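Local coordinates for protein alcohol dehydrogenase IV (Corynebacterium glutamicum, PDB 3IV7) that probably reduces maleylacetate with a nicotinamide cofactor, as a member of the iron-containing alcohol dehydrogenase family, at residues A[114-119]-A[151-156]; A[198-203]-A[222-227]; A[239-244]-A[258-263]. One frame throughout, in Å; residues are numbered along the deposited sequence.

Interaction 1. Residues A[114-119]-A[151-156]; sequences PIVAIP and TVIYDS
Ala117 joins strand 115-119 to strand 151-154 through both of its backbone polar atoms. Its N donates to Thr151 O at 2.8 Å, and its O accepts from Ile153 N at 2.8 Å; these are the residues either side of its bridge partner Val152, as in a regular parallel ladder. A weak, long third bond runs from Thr151 N to Ile115 O. Between these bonds CA-H...O contacts add their share, among them Val152 CA to Ala117 O at 3.3 Å.

Pro119, which has no N-H to offer, ends the direct pairing, and a water takes over. It donates to Pro119 O and Ile153 O and accepts from Asp155 N, bridging the strands where they begin to part.

The apolar contacts divide between the faces of the sheet. On the face of Val116, Ile118 and Ile153, the beta-branched side chains suit extended backbone, and Val116 CG1 meets Ile153 CD1 at 3.7 Å. Ile118 and Ile153 lie side by side, pointing the same way. On the face of Ala117 and Val152, Pro119 CG rests 3.9 Å from Val152 CG1 and 3.6 Å from Tyr154 CE1. Val152 CG1, set anti to the backbone N (chi1 -177°), also lies over one face of the Tyr154 ring, near its rim. The ring is thus packed by aliphatic groups while its hydroxyl bonds to Glu126.

Thr151 OG1 turns to Glu31 and Arg35 of helix 24-35, which covers the Val116 face. Strand 115-119 is hydrogen-bonded on its other edge to strand 91-96, and side chains of 151-154 touch strand 7-20, which places this pair inside the parallel sheet of the Rossmann-like N-terminal domain, which in this family binds the nicotinamide cofactor and probably does so here.

Interaction 2. Residues A[198-203]-A[222-227]; sequences GIRALN and ALYGAY
A close antiparallel helix pair in the all-helical C-terminal domain brings Gly198 and Gly225 face to face, their CA atoms 4.2 Å apart. Helices 189-211 and 216-236 follow each other in the chain, and over these segments their axes come within 7.5 Å with 157° between their directions. Small residues make this possible: Gly198 CA lies 3.8 Å from Gly225 O, and Ala201 CB sits 3.6 Å from Gly225 CA. Having no side chain, Gly225 lets Ala201 CB and the end of Leu202 settle directly on its backbone.

The pair forms a helical hairpin, with no hydrogen bond joining the two segments. Its larger contacts flank the glycines. Leu202 CG stands beside the backbone N (chi1 -74°), a turn that brings the branched end to the neighbouring helix. There CD2 reaches Ala222 O at 3.5 Å, and CD1 packs 3.9 Å from Gly225 C. Ala222 is small enough to let the leucine end approach its backbone.

At the more polar side, Ala201 CB meets the edge of the Tyr224 ring in its plane, 3.8 Å from CD2. The bent chain of Arg200 brings NH2 obliquely to the ring, 3.9 Å from Tyr224 CE2, which lies at the edge of the guanidinium; the two planes stand 41° apart. Glu197 draws these polar ends together: its carboxylate forms a salt bridge with Arg200 NH2 and accepts a hydrogen bond from Tyr224 OH. The Tyr224 side chain also packs on Pro189 of the second subunit, so the hairpin borders the dimer interface, while Leu202 turns to Leu175 of helix 164-181.

Interaction 3. Residues A[239-244]-A[258-263]; sequences GLHHKI and QTHATV
Two histidine rings hydrogen-bond directly to each other in a buried interface: His241 NE2 and His260 ND1 are 2.8 Å apart, and either nitrogen could hold the proton. His260 ND1 lies at the edge of the His241 ring, near its plane, and the rings meet obliquely, planes at 50°. Setting CG of His241 anti to the backbone N (chi1 168°) sends its imidazole across to helix 256-271.

His242 adds a third ring. The edge of His260 points toward its face in an offset edge-to-face pair, the nearest atoms being His242 CD2 and His260 CE1 at 4.0 Å. The nitrogens of His242 are engaged elsewhere, ND1 with Asp180 and NE2 with His177, which would fix the rotation of the ring.

Beside the imidazoles lies an apolar patch. Val263 points toward the other helix, its CG1 packing 3.6 Å from His241 ND1 and 4.0 Å from Ile244 CG2; the imidazoles together with Val263 and Ile244 bridge axes 10.1 Å apart.

The cluster lies at the site where iron-containing alcohol dehydrogenases typically hold their metal, in the helical C-terminal domain: His242, with His177 and His256, probably corresponds to the three metal-binding histidines of the family, Asn173 standing where relatives have an aspartate.

Following the chain, interaction 1 closes first: the segment between its strands carries the two-stranded antiparallel sheet 130-135 and 138-143 before returning to the parallel sheet. Interaction 2 closes the short turn between helices 189-211 and 216-236, and interaction 3, between helices 240-250 and 256-271, closes a shorter loop, of 13 residues against 18 between its segments. The three lie in series, none nested or crossed. Interactions 1 and 2 touch: Tyr154 packs against Leu223 and Tyr227, tying the C-terminal end of strand 151-154 to the helical domain. Interaction 3 touches neither and lies across the chain's centre from interaction 1, about 25 Å away between centres, though helix 240-250 directly follows helix 216-236.

Interaction 1. Residues A[114-119]-A[151-156]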
loop_
_atom_site.group_PDB
_atom_site.type_symbol
_atom_site.label_atom_id
_atom_site.label_comp_id
_atom_site.label_asym_id
_atom_site.label_seq_id
_atom_site.Cartn_x
_atom_site.Cartn_y
_atom_site.Cartn_z
ATOM N N PRO A 114 8.907 9.717 -17.821
ATOM C CA PRO A 114 8.773 9.514 -16.398
ATOM C C PRO A 114 8.831 10.819 -15.653
ATOM O O PRO A 114 9.472 11.798 -16.121
ATOM C CB PRO A 114 9.979 8.637 -16.053
ATOM C CG PRO A 114 10.949 8.911 -17.113
ATOM C CD PRO A 114 10.181 9.181 -18.338
ATOM N N ILE A 115 8.142 10.864 -14.522
ATOM C CA ILE A 115 8.074 12.054 -13.713
ATOM C C ILE A 115 8.626 11.786 -12.323
ATOM O O ILE A 115 8.282 10.772 -11.698
ATOM C CB ILE A 115 6.616 12.485 -13.514
ATOM C CG1 ILE A 115 5.972 12.930 -14.820
ATOM C CG2 ILE A 115 6.522 13.599 -12.461
ATOM C CD1 ILE A 115 4.437 13.041 -14.671
ATOM N N VAL A 116 9.487 12.674 -11.844
ATOM C CA VAL A 116 9.862 12.684 -10.437
ATOM C C VAL A 116 9.132 13.903 -9.826
ATOM O O VAL A 116 9.328 15.013 -10.268
ATOM C CB VAL A 116 11.393 12.813 -10.225
ATOM C CG1 VAL A 116 11.720 12.944 -8.742
ATOM C CG2 VAL A 116 12.150 11.612 -10.846
ATOM N N ALA A 117 8.223 13.664 -8.878
ATOM C CA ALA A 117 7.463 14.748 -8.268
ATOM C C ALA A 117 8.019 15.126 -6.969
ATOM O O ALA A 117 8.281 14.271 -6.148
ATOM C CB ALA A 117 5.957 14.366 -8.106
ATOM N N ILE A 118 8.177 16.450 -6.772
ATOM C CA ILE A 118 8.714 17.033 -5.541
ATOM C C ILE A 118 7.650 18.046 -5.010
ATOM O O ILE A 118 7.684 19.255 -5.346
ATOM C CB ILE A 118 10.074 17.724 -5.806
ATOM C CG1 ILE A 118 11.025 16.764 -6.531
ATOM C CG2 ILE A 118 10.694 18.219 -4.507
ATOM C CD1 ILE A 118 12.452 17.262 -6.641
ATOM N N PRO A 119 6.665 17.544 -4.247
ATOM C CA PRO A 119 5.489 18.356 -3.894
ATOM C C PRO A 119 5.709 19.350 -2.790
ATOM O O PRO A 119 6.522 19.115 -1.879
ATOM C CB PRO A 119 4.466 17.321 -3.462
ATOM C CG PRO A 119 5.046 15.974 -3.920
ATOM C CD PRO A 119 6.485 16.145 -3.852
ATOM N N THR A 151 8.437 8.437 -9.123
ATOM C CA THR A 151 9.061 8.714 -7.848
ATOM C C THR A 151 8.523 9.991 -7.237
ATOM O O THR A 151 8.297 11.007 -7.946
ATOM C CB THR A 151 10.568 8.849 -8.012
ATOM O OG1 THR A 151 11.090 7.641 -8.579
ATOM C CG2 THR A 151 11.239 9.151 -6.668
ATOM N N VAL A 152 8.351 9.969 -5.915
ATOM C CA VAL A 152 7.958 11.149 -5.190
ATOM C C VAL A 152 8.999 11.460 -4.138
ATOM O O VAL A 152 9.366 10.596 -3.345
ATOM C CB VAL A 152 6.570 10.972 -4.512
ATOM C CG1 VAL A 152 6.144 12.285 -3.800
ATOM C CG2 VAL A 152 5.533 10.542 -5.549
ATOM N N ILE A 153 9.498 12.693 -4.157
ATOM C CA ILE A 153 10.455 13.179 -3.129
ATOM C C ILE A 153 9.752 14.162 -2.196
ATOM O O ILE A 153 9.258 15.206 -2.633
ATOM C CB ILE A 153 11.673 13.812 -3.769
ATOM C CG1 ILE A 153 12.391 12.759 -4.631
ATOM C CG2 ILE A 153 12.633 14.449 -2.662
ATOM C CD1 ILE A 153 13.511 13.344 -5.575
ATOM N N TYR A 154 9.616 13.758 -0.942
ATOM C CA TYR A 154 8.983 14.563 0.092
ATOM C C TYR A 154 10.017 15.162 1.030
ATOM O O TYR A 154 10.675 14.439 1.805
ATOM C CB TYR A 154 7.993 13.720 0.924
ATOM C CG TYR A 154 6.694 13.441 0.258
ATOM C CD1 TYR A 154 5.868 14.486 -0.179
ATOM C CD2 TYR A 154 6.220 12.142 0.143
ATOM C CE1 TYR A 154 4.685 14.243 -0.747
ATOM C CE2 TYR A 154 5.005 11.892 -0.434
ATOM C CZ TYR A 154 4.229 12.937 -0.859
ATOM O OH TYR A 154 3.014 12.692 -1.425
ATOM N N ASP A 155 10.132 16.489 0.983
ATOM C CA ASP A 155 11.088 17.240 1.802
ATOM C C ASP A 155 10.320 18.376 2.470
ATOM O O ASP A 155 10.010 19.411 1.836
ATOM C CB ASP A 155 12.221 17.770 0.911
ATOM C CG ASP A 155 13.278 18.553 1.679
ATOM O OD1 ASP A 155 13.045 18.912 2.853
ATOM O OD2 ASP A 155 14.349 18.809 1.103
ATOM N N SER A 156 10.024 18.201 3.746
ATOM C CA SER A 156 9.209 19.168 4.473
ATOM C C SER A 156 9.876 20.532 4.620
ATOM O O SER A 156 9.210 21.495 4.955
ATOM C CB SER A 156 8.824 18.616 5.853
ATOM O OG SER A 156 9.975 18.266 6.600
HETATM O O HOH W 1 8.776 17.590 -1.216
#

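Interaction 2. Residues A[198-203]-A[222-227]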
loop_
_atom_site.group_PDB
_atom_site.type_symbol
_atom_site.label_atom_id
_atom_site.label_comp_id
_atom_site.label_asym_id
_atom_site.label_seq_id
_atom_site.Cartn_x
_atom_site.Cartn_y
_atom_site.Cartn_z
ATOM N N GLY A 198 -4.001 8.080 6.744
ATOM C CA GLY A 198 -3.922 9.479 6.295
ATOM C C GLY A 198 -4.663 10.419 7.240
ATOM O O GLY A 198 -4.190 11.525 7.516
ATOM N N ILE A 199 -5.851 9.993 7.713
ATOM C CA ILE A 199 -6.622 10.785 8.667
ATOM C C ILE A 199 -5.804 10.984 9.953
ATOM O O ILE A 199 -5.709 12.100 10.459
ATOM C CB ILE A 199 -7.973 10.146 9.033
ATOM C CG1 ILE A 199 -8.891 10.081 7.811
ATOM C CG2 ILE A 199 -8.662 10.942 10.165
ATOM C CD1 ILE A 199 -10.208 9.283 8.047
ATOM N N ARG A 200 -5.202 9.909 10.450
ATOM C CA ARG A 200 -4.404 9.978 11.665
ATOM C C ARG A 200 -3.265 10.994 11.532
ATOM O O ARG A 200 -3.124 11.869 12.380
ATOM C CB ARG A 200 -3.812 8.603 12.012
ATOM C CG ARG A 200 -3.026 8.576 13.362
ATOM C CD ARG A 200 -2.069 7.370 13.461
ATOM N NE ARG A 200 -1.091 7.335 12.368
ATOM C CZ ARG A 200 0.010 8.088 12.297
ATOM N NH1 ARG A 200 0.284 8.988 13.244
ATOM N NH2 ARG A 200 0.823 7.976 11.245
ATOM N N ALA A 201 -2.491 10.890 10.448
ATOM C CA ALA A 201 -1.337 11.767 10.233
ATOM C C ALA A 201 -1.721 13.227 10.052
ATOM O O ALA A 201 -1.067 14.105 10.597
ATOM C CB ALA A 201 -0.481 11.274 9.038
ATOM N N LEU A 202 -2.761 13.494 9.275
ATOM C CA LEU A 202 -3.199 14.860 9.053
ATOM C C LEU A 202 -3.805 15.499 10.291
ATOM O O LEU A 202 -3.578 16.679 10.566
ATOM C CB LEU A 202 -4.153 14.943 7.878
ATOM C CG LEU A 202 -3.443 14.795 6.544
ATOM C CD1 LEU A 202 -4.369 14.281 5.463
ATOM C CD2 LEU A 202 -2.751 16.115 6.133
ATOM N N ASN A 203 -4.548 14.713 11.053
ATOM C CA ASN A 203 -5.179 15.199 12.287
ATOM C C ASN A 203 -4.137 15.573 13.335
ATOM O O ASN A 203 -4.302 16.532 14.094
ATOM C CB ASN A 203 -6.115 14.120 12.833
ATOM C CG ASN A 203 -6.856 14.563 13.987
ATOM O OD1 ASN A 203 -7.646 15.521 13.904
ATOM N ND2 ASN A 203 -6.645 13.885 15.129
ATOM N N ALA A 222 1.927 15.993 8.046
ATOM C CA ALA A 222 0.999 16.455 7.036
ATOM C C ALA A 222 1.368 15.906 5.660
ATOM O O ALA A 222 0.501 15.484 4.897
ATOM C CB ALA A 222 0.959 18.025 7.003
ATOM N N LEU A 223 2.659 15.964 5.326
ATOM C CA LEU A 223 3.121 15.539 4.021
ATOM C C LEU A 223 2.925 14.012 3.885
ATOM O O LEU A 223 2.442 13.513 2.857
ATOM C CB LEU A 223 4.610 15.931 3.862
ATOM C CG LEU A 223 5.151 16.367 2.527
ATOM C CD1 LEU A 223 4.241 17.378 1.766
ATOM C CD2 LEU A 223 6.545 16.953 2.739
ATOM N N TYR A 224 3.301 13.282 4.911
ATOM C CA TYR A 224 3.106 11.822 4.916
ATOM C C TYR A 224 1.613 11.493 4.805
ATOM O O TYR A 224 1.214 10.607 4.017
ATOM C CB TYR A 224 3.728 11.195 6.179
ATOM C CG TYR A 224 3.338 9.760 6.424
ATOM C CD1 TYR A 224 4.001 8.730 5.800
ATOM C CD2 TYR A 224 2.320 9.443 7.312
ATOM C CE1 TYR A 224 3.638 7.389 6.016
ATOM C CE2 TYR A 224 1.956 8.128 7.546
ATOM C CZ TYR A 224 2.602 7.097 6.865
ATOM O OH TYR A 224 2.250 5.783 7.107
ATOM N N GLY A 225 0.792 12.219 5.565
ATOM C CA GLY A 225 -0.677 12.054 5.524
ATOM C C GLY A 225 -1.240 12.285 4.158
ATOM O O GLY A 225 -2.062 11.511 3.657
ATOM N N ALA A 226 -0.788 13.349 3.537
ATOM C CA ALA A 226 -1.208 13.691 2.217
ATOM C C ALA A 226 -0.901 12.581 1.222
ATOM O O ALA A 226 -1.674 12.334 0.322
ATOM C CB ALA A 226 -0.520 15.013 1.777
ATOM N N TYR A 227 0.251 11.925 1.377
ATOM C CA TYR A 227 0.613 10.845 0.464
ATOM C C TYR A 227 -0.350 9.674 0.595
ATOM O O TYR A 227 -0.936 9.216 -0.415
ATOM C CB TYR A 227 2.043 10.375 0.692
ATOM C CG TYR A 227 2.441 9.277 -0.277
ATOM C CD1 TYR A 227 2.555 9.528 -1.630
ATOM C CD2 TYR A 227 2.651 7.977 0.168
ATOM C CE1 TYR A 227 2.884 8.504 -2.535
ATOM C CE2 TYR A 227 3.001 6.964 -0.703
ATOM C CZ TYR A 227 3.131 7.225 -2.047
ATOM O OH TYR A 227 3.438 6.187 -2.903
#

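Interaction 3. Residues A[239-244]-A[258-263]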
loop_
_atom_site.group_PDB
_atom_site.type_symbol
_atom_site.label_atom_id
_atom_site.label_comp_id
_atom_site.label_asym_id
_atom_site.label_seq_id
_atom_site.Cartn_x
_atom_site.Cartn_y
_atom_site.Cartn_z
ATOM N N GLY A 239 -15.716 9.945 -4.779
ATOM C CA GLY A 239 -17.006 9.802 -4.163
ATOM C C GLY A 239 -17.759 11.129 -4.271
ATOM O O GLY A 239 -17.332 12.028 -5.003
ATOM N N LEU A 240 -18.865 11.242 -3.536
ATOM C CA LEU A 240 -19.715 12.463 -3.551
ATOM C C LEU A 240 -18.923 13.769 -3.366
ATOM O O LEU A 240 -19.129 14.731 -4.111
ATOM C CB LEU A 240 -20.792 12.366 -2.467
ATOM C CG LEU A 240 -21.777 13.555 -2.296
ATOM C CD1 LEU A 240 -22.585 13.804 -3.567
ATOM C CD2 LEU A 240 -22.699 13.318 -1.123
ATOM N N HIS A 241 -18.040 13.808 -2.362
ATOM C CA HIS A 241 -17.280 15.018 -2.064
ATOM C C HIS A 241 -16.528 15.499 -3.256
ATOM O O HIS A 241 -16.606 16.675 -3.603
ATOM C CB HIS A 241 -16.294 14.814 -0.909
ATOM C CG HIS A 241 -15.316 15.930 -0.760
ATOM N ND1 HIS A 241 -15.535 17.000 0.072
ATOM C CD2 HIS A 241 -14.116 16.154 -1.358
ATOM C CE1 HIS A 241 -14.515 17.835 -0.015
ATOM N NE2 HIS A 241 -13.643 17.345 -0.877
ATOM N N HIS A 242 -15.797 14.597 -3.903
ATOM C CA HIS A 242 -14.971 14.975 -5.033
ATOM C C HIS A 242 -15.796 15.383 -6.225
ATOM O O HIS A 242 -15.397 16.267 -6.965
ATOM C CB HIS A 242 -13.978 13.846 -5.397
ATOM C CG HIS A 242 -12.945 13.616 -4.353
ATOM N ND1 HIS A 242 -13.190 12.870 -3.221
ATOM C CD2 HIS A 242 -11.681 14.094 -4.227
ATOM C CE1 HIS A 242 -12.110 12.883 -2.455
ATOM N NE2 HIS A 242 -11.181 13.611 -3.047
ATOM N N LYS A 243 -16.927 14.731 -6.437
ATOM C CA LYS A 243 -17.804 15.107 -7.559
ATOM C C LYS A 243 -18.315 16.546 -7.352
ATOM O O LYS A 243 -18.276 17.345 -8.262
ATOM C CB LYS A 243 -18.977 14.147 -7.685
ATOM C CG LYS A 243 -18.624 12.700 -8.065
ATOM C CD LYS A 243 -17.677 12.621 -9.248
ATOM C CE LYS A 243 -17.403 11.165 -9.640
ATOM N NZ LYS A 243 -16.610 11.098 -10.888
ATOM N N ILE A 244 -18.758 16.860 -6.128
ATOM C CA ILE A 244 -19.197 18.210 -5.794
ATOM C C ILE A 244 -18.057 19.215 -6.042
ATOM O O ILE A 244 -18.229 20.206 -6.772
ATOM C CB ILE A 244 -19.628 18.310 -4.335
ATOM C CG1 ILE A 244 -20.942 17.558 -4.106
ATOM C CG2 ILE A 244 -19.764 19.771 -3.928
ATOM C CD1 ILE A 244 -21.321 17.413 -2.653
ATOM N N GLN A 258 -9.655 25.515 -0.519
ATOM C CA GLN A 258 -10.741 26.046 0.301
ATOM C C GLN A 258 -12.088 25.355 0.026
ATOM O O GLN A 258 -12.889 25.177 0.937
ATOM C CB GLN A 258 -10.906 27.551 0.099
ATOM C CG GLN A 258 -9.805 28.402 0.728
ATOM C CD GLN A 258 -8.495 28.356 -0.046
ATOM O OE1 GLN A 258 -8.440 27.877 -1.197
ATOM N NE2 GLN A 258 -7.428 28.813 0.592
ATOM N N THR A 259 -12.351 25.015 -1.228
ATOM C CA THR A 259 -13.615 24.390 -1.578
ATOM C C THR A 259 -13.652 22.987 -0.972
ATOM O O THR A 259 -14.627 22.596 -0.333
ATOM C CB THR A 259 -13.809 24.317 -3.107
ATOM O OG1 THR A 259 -13.957 25.653 -3.630
ATOM C CG2 THR A 259 -15.037 23.512 -3.448
ATOM N N HIS A 260 -12.571 22.249 -1.147
ATOM C CA HIS A 260 -12.460 20.933 -0.549
ATOM C C HIS A 260 -12.609 21.028 0.974
ATOM O O HIS A 260 -13.384 20.296 1.558
ATOM C CB HIS A 260 -11.130 20.286 -0.907
ATOM C CG HIS A 260 -11.132 19.638 -2.245
ATOM N ND1 HIS A 260 -11.514 18.330 -2.428
ATOM C CD2 HIS A 260 -10.883 20.138 -3.481
ATOM C CE1 HIS A 260 -11.440 18.031 -3.713
ATOM N NE2 HIS A 260 -11.076 19.114 -4.375
ATOM N N ALA A 261 -11.907 21.989 1.588
ATOM C CA ALA A 261 -11.948 22.157 3.019
ATOM C C ALA A 261 -13.342 22.439 3.500
ATOM O O ALA A 261 -13.800 21.835 4.473
ATOM C CB ALA A 261 -10.993 23.279 3.470
ATOM N N THR A 262 -14.031 23.322 2.799
ATOM C CA THR A 262 -15.368 23.752 3.181
ATOM C C THR A 262 -16.420 22.666 2.998
ATOM O O THR A 262 -17.246 22.449 3.871
ATOM C CB THR A 262 -15.791 24.992 2.392
ATOM O OG1 THR A 262 -14.846 26.044 2.619
ATOM C CG2 THR A 262 -17.223 25.460 2.807
ATOM N N VAL A 263 -16.363 21.973 1.872
ATOM C CA VAL A 263 -17.384 20.989 1.525
ATOM C C VAL A 263 -17.318 19.699 2.370
ATOM O O VAL A 263 -18.366 19.108 2.707
ATOM C CB VAL A 263 -17.310 20.653 0.023
ATOM C CG1 VAL A 263 -18.162 19.441 -0.298
ATOM C CG2 VAL A 263 -17.757 21.870 -0.802
#